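Local structure of vanadium-dependent haloperoxidase (Zobellia galactanivorans, 4CIT) at residues E50-H54 and D55-P59; S136-M139 and V140-G143. The protein is a vanadium-dependent iodoperoxidase of a marine bacterium that probably uses peroxide to oxidise iodide at a bound vanadate. All coordinates share one frame; numbering follows the deposited sequence. Where two conformers were deposited one is given.

Contact 1: residues E50-H54 and D55-P59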
loop_
_atom_site.group_PDB
_atom_site.type_symbol
_atom_site.label_atom_id
_atom_site.label_comp_id
_atom_site.label_asym_id
_atom_site.label_seq_id
_atom_site.Cartn_x
_atom_site.Cartn_y
_atom_site.Cartn_z
ATOM N N GLU A 50 -11.279 4.639 -4.730
ATOM C CA GLU A 50 -12.739 4.555 -4.522
ATOM C C GLU A 50 -13.322 3.261 -5.084
ATOM O O GLU A 50 -14.105 2.577 -4.405
ATOM C CB GLU A 50 -13.430 5.737 -5.187
ATOM C CG GLU A 50 -13.098 7.053 -4.549
ATOM C CD GLU A 50 -13.298 8.244 -5.518
ATOM O OE1 GLU A 50 -13.827 8.063 -6.635
ATOM O OE2 GLU A 50 -12.895 9.381 -5.178
ATOM N N ILE A 51 -12.844 2.855 -6.250
ATOM C CA ILE A 51 -13.322 1.643 -6.869
ATOM C C ILE A 51 -12.942 0.401 -6.053
ATOM O O ILE A 51 -13.725 -0.550 -5.928
ATOM C CB ILE A 51 -12.826 1.520 -8.312
ATOM C CG1 ILE A 51 -13.318 2.762 -9.101
ATOM C CG2 ILE A 51 -13.214 0.138 -8.910
ATOM C CD1 ILE A 51 -12.780 2.778 -10.550
ATOM N N MET A 52 -11.723 0.409 -5.515
ATOM C CA MET A 52 -11.244 -0.640 -4.628
ATOM C C MET A 52 -12.122 -0.930 -3.447
ATOM O O MET A 52 -12.341 -2.107 -3.119
ATOM C CB MET A 52 -9.797 -0.323 -4.138
ATOM C CG MET A 52 -8.760 -0.868 -5.113
ATOM S SD MET A 52 -7.082 -0.701 -4.313
ATOM C CE MET A 52 -7.118 0.852 -3.576
ATOM N N ILE A 53 -12.599 0.128 -2.843
ATOM C CA ILE A 53 -13.567 0.049 -1.752
ATOM C C ILE A 53 -14.827 -0.621 -2.253
ATOM O O ILE A 53 -15.273 -1.674 -1.732
ATOM C CB ILE A 53 -13.975 1.389 -1.224
ATOM C CG1 ILE A 53 -12.767 2.150 -0.660
ATOM C CG2 ILE A 53 -15.021 1.203 -0.111
ATOM C CD1 ILE A 53 -13.128 3.577 -0.295
ATOM N N HIS A 54 -15.366 -0.066 -3.332
ATOM C CA HIS A 54 -16.555 -0.657 -3.920
ATOM C C HIS A 54 -16.436 -2.161 -4.271
ATOM O O HIS A 54 -17.399 -2.950 -3.999
ATOM C CB HIS A 54 -17.028 0.181 -5.146
ATOM C CG HIS A 54 -18.211 -0.413 -5.800
ATOM N ND1 HIS A 54 -19.477 -0.333 -5.250
ATOM C CD2 HIS A 54 -18.323 -1.211 -6.886
ATOM C CE1 HIS A 54 -20.331 -0.984 -6.016
ATOM N NE2 HIS A 54 -19.660 -1.525 -7.016
ATOM N N ASP A 55 -15.305 -2.608 -4.843
ATOM C CA ASP A 55 -15.118 -3.946 -5.371
ATOM C C ASP A 55 -14.591 -4.935 -4.304
ATOM O O ASP A 55 -14.410 -6.142 -4.587
ATOM C CB ASP A 55 -14.107 -3.916 -6.554
ATOM C CG ASP A 55 -14.680 -3.284 -7.830
ATOM O OD1 ASP A 55 -15.899 -3.040 -7.912
ATOM O OD2 ASP A 55 -13.910 -3.056 -8.817
ATOM N N ILE A 56 -14.311 -4.379 -3.136
ATOM C CA ILE A 56 -13.889 -5.127 -1.935
ATOM C C ILE A 56 -12.572 -5.885 -2.157
ATOM O O ILE A 56 -12.410 -7.073 -1.927
ATOM C CB ILE A 56 -15.011 -5.977 -1.314
ATOM C CG1 ILE A 56 -16.365 -5.224 -1.494
ATOM C CG2 ILE A 56 -14.715 -6.158 0.159
ATOM C CD1 ILE A 56 -17.547 -5.932 -0.881
ATOM N N PHE A 57 -11.588 -5.099 -2.520
ATOM C CA PHE A 57 -10.211 -5.582 -2.539
ATOM C C PHE A 57 -9.595 -5.671 -1.163
ATOM O O PHE A 57 -9.666 -4.765 -0.359
ATOM C CB PHE A 57 -9.397 -4.770 -3.518
ATOM C CG PHE A 57 -9.674 -5.131 -4.952
ATOM C CD1 PHE A 57 -9.149 -6.284 -5.498
ATOM C CD2 PHE A 57 -10.514 -4.357 -5.753
ATOM C CE1 PHE A 57 -9.434 -6.697 -6.808
ATOM C CE2 PHE A 57 -10.782 -4.732 -7.037
ATOM C CZ PHE A 57 -10.238 -5.887 -7.591
ATOM N N SER A 58 -8.809 -6.707 -0.935
ATOM C CA SER A 58 -8.122 -6.882 0.354
ATOM C C SER A 58 -6.806 -6.060 0.436
ATOM O O SER A 58 -6.281 -5.629 -0.593
ATOM C CB SER A 58 -7.749 -8.346 0.545
ATOM O OG SER A 58 -6.763 -8.759 -0.413
ATOM N N PRO A 59 -6.241 -5.873 1.653
ATOM C CA PRO A 59 -5.012 -5.063 1.755
ATOM C C PRO A 59 -3.828 -5.462 0.877
ATOM O O PRO A 59 -3.289 -4.610 0.126
ATOM C CB PRO A 59 -4.684 -5.050 3.259
ATOM C CG PRO A 59 -6.043 -5.204 3.891
ATOM C CD PRO A 59 -6.846 -6.110 2.970
HETATM O O HOH W 1 -11.455 -2.667 -0.126
#
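Phe57 N reaches back to Met52 O at 3.1 Å, almost straight at 172°, and Ile56 N bonds Ile53 O from well above the carbonyl plane, so that the helix ends in a Schellman motif. The reversal comes at Ile56, which has positive phi, uncommon for a beta-branched residue; just before it, Asp55 N keeps the usual helical bond to Ile51 O.

Among the side chains, Ile51 and Asp55 run side by side in the same direction. Methyl CG2 of Ile51 sits 3.3 Å from OD2 of Asp55. Asp55 CG lies beside its own backbone N (chi1 -72°), which carries the carboxylate back along the turn towards Ile51. The other oxygen, OD1, meets the His54 ring at its edge, 3.2 Å from CD2. Ring and carboxylate planes are 58° apart. Met52 and Phe57 cross at about a right angle. In the conformer given, CG of Met52 comes 4.0 Å from CD2 of Phe57. One water donates to both Met52 O and Phe57 O and bridges the turn.

Both carboxylate oxygens are bonded beyond the turn, OD1 to Ser126 OG and OD2 to Phe125 N. Replacing Asp55 with alanine removes both acceptors, which is likely to leave Ser126 OG and Phe125 N without these mates and to weaken the tie between the helix end and that loop.

The turn joins helix 38-55 to helix 59-80, with Ser58 as N-cap of the second. Met52 and Phe57 both rest on Ile65 of helix 59-80, while Ile51 and His54 touch Arg129 of helix 128-144.

Contact 2: residues S136-M139 and V140-G143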
loop_
_atom_site.group_PDB
_atom_site.type_symbol
_atom_site.label_atom_id
_atom_site.label_comp_id
_atom_site.label_asym_id
_atom_site.label_seq_id
_atom_site.Cartn_x
_atom_site.Cartn_y
_atom_site.Cartn_z
ATOM N N SER A 136 -13.847 11.590 -19.539
ATOM C CA SER A 136 -14.089 12.944 -19.288
ATOM C C SER A 136 -12.854 13.772 -19.520
ATOM O O SER A 136 -12.956 14.876 -20.036
ATOM C CB SER A 136 -14.667 13.136 -17.867
ATOM O OG SER A 136 -13.535 12.989 -16.993
ATOM N N LEU A 137 -11.693 13.226 -19.216
ATOM C CA LEU A 137 -10.385 13.871 -19.538
ATOM C C LEU A 137 -10.114 13.809 -21.023
ATOM O O LEU A 137 -9.723 14.816 -21.672
ATOM C CB LEU A 137 -9.266 13.144 -18.811
ATOM C CG LEU A 137 -9.252 13.449 -17.307
ATOM C CD1 LEU A 137 -8.210 12.556 -16.627
ATOM C CD2 LEU A 137 -8.887 14.897 -17.108
ATOM N N TYR A 138 -10.372 12.663 -21.600
ATOM C CA TYR A 138 -10.137 12.526 -23.015
ATOM C C TYR A 138 -10.961 13.612 -23.805
ATOM O O TYR A 138 -10.532 14.172 -24.825
ATOM C CB TYR A 138 -10.594 11.143 -23.535
ATOM C CG TYR A 138 -9.648 9.994 -23.312
ATOM C CD1 TYR A 138 -8.553 10.088 -22.463
ATOM C CD2 TYR A 138 -9.910 8.783 -23.937
ATOM C CE1 TYR A 138 -7.662 9.011 -22.375
ATOM C CE2 TYR A 138 -9.059 7.645 -23.751
ATOM C CZ TYR A 138 -7.943 7.809 -22.987
ATOM O OH TYR A 138 -7.111 6.694 -22.803
ATOM N N MET A 139 -12.175 13.802 -23.399
ATOM C CA MET A 139 -13.032 14.718 -24.160
ATOM C C MET A 139 -12.458 16.119 -24.188
ATOM O O MET A 139 -12.438 16.793 -25.243
ATOM C CB MET A 139 -14.505 14.697 -23.565
ATOM C CG MET A 139 -15.400 15.614 -24.289
ATOM S SD MET A 139 -17.067 15.684 -23.396
ATOM C CE MET A 139 -17.498 14.065 -23.760
ATOM N N VAL A 140 -11.863 16.590 -23.079
ATOM C CA VAL A 140 -11.315 17.923 -23.045
ATOM C C VAL A 140 -10.026 17.931 -23.853
ATOM O O VAL A 140 -9.737 18.860 -24.620
ATOM C CB VAL A 140 -10.991 18.337 -21.606
ATOM C CG1 VAL A 140 -10.161 19.643 -21.610
ATOM C CG2 VAL A 140 -12.294 18.581 -20.884
ATOM N N TRP A 141 -9.208 16.883 -23.681
ATOM C CA TRP A 141 -7.928 16.884 -24.390
ATOM C C TRP A 141 -8.117 16.842 -25.897
ATOM O O TRP A 141 -7.391 17.570 -26.627
ATOM C CB TRP A 141 -7.118 15.645 -23.967
ATOM C CG TRP A 141 -6.620 15.679 -22.573
ATOM C CD1 TRP A 141 -6.435 16.748 -21.782
ATOM C CD2 TRP A 141 -6.260 14.496 -21.767
ATOM N NE1 TRP A 141 -5.992 16.323 -20.505
ATOM C CE2 TRP A 141 -5.871 14.962 -20.491
ATOM C CE3 TRP A 141 -6.277 13.129 -22.013
ATOM C CZ2 TRP A 141 -5.423 14.091 -19.475
ATOM C CZ3 TRP A 141 -5.795 12.239 -20.995
ATOM C CH2 TRP A 141 -5.404 12.749 -19.734
ATOM N N GLU A 142 -9.002 15.963 -26.336
ATOM C CA GLU A 142 -9.308 15.705 -27.750
ATOM C C GLU A 142 -9.873 16.969 -28.321
ATOM O O GLU A 142 -9.552 17.334 -29.480
ATOM C CB GLU A 142 -10.305 14.566 -28.005
ATOM C CG GLU A 142 -10.371 14.162 -29.470
ATOM C CD GLU A 142 -11.491 13.176 -29.786
ATOM O OE1 GLU A 142 -11.953 12.432 -28.884
ATOM O OE2 GLU A 142 -11.898 13.111 -30.961
ATOM N N GLY A 143 -10.661 17.659 -27.523
ATOM C CA GLY A 143 -11.198 18.950 -27.931
ATOM C C GLY A 143 -10.227 20.082 -28.146
ATOM O O GLY A 143 -10.477 20.930 -29.008
#
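Trp141 lays its indole back over the preceding turn of an alpha-helix, against Leu137 and Tyr138. This is an i to i+4 and i+3 arrangement within helix 128-144, part of the mainly helical fold. The backbone repeats the regular bonds: Trp141 N to Leu137 O at 2.9 Å, Glu142 N to Tyr138 O at 2.8 Å, and Gly143 N to Met139 O. Leu137 O also receives a weak bond from Val140 N.

The indole can be followed outward. CB of Trp141 lies 3.6 Å from Leu137 O. With CG anti to the carbonyl carbon (chi1 -70°), the indole leans over the turn before it. The same Leu137 O then stands over one ring face, 3.3 Å from Trp141 CG, offset toward the rim. CD2 of Trp141 also lies under Leu137 O, at 3.5 Å; CD1, CE2 and NE1 are farther from it. CE3 and CZ3 meet CD1 of Tyr138. The phenol presents its edge to CZ3, and the two side chains cross obliquely. At the far end, CZ2 and CH2 lie against CB of Leu137, and CH2 also approaches CD1 of that leucine.

The indole is the buried part of an otherwise largely exposed segment. It also touches Leu110 of helix 108-123, Phe149 of helix 146-167, and Ile34 and Ile36 of a loop. Tyr138 makes an edge-to-face stack with Phe149.

CB of Leu137 makes a CH-pi contact with the six-membered ring of Trp141, 4.0 Å from its centroid and 10° off the ring normal.

From the N terminus, helix 38-55 comes first. Contact 1 closes the short turn from it into helix 59-80. The chain then runs through helix 108-123 to helix 128-144, where contact 2 lies near the C-terminal end, before helix 146-167. Contact 2 spans no loop. The two are in series, neither nesting nor crossing. The centres of contact 1 and contact 2 are 27 Å apart. The nearest atoms of contact 1 and contact 2 are about 11 Å apart and do not touch. Helix 128-144 still links them: Arg129 and Met130 near its start meet contact 1, while its other end carries contact 2 against helices 108-123 and 146-167. Contact 1 is the more central, contact 2 the more peripheral.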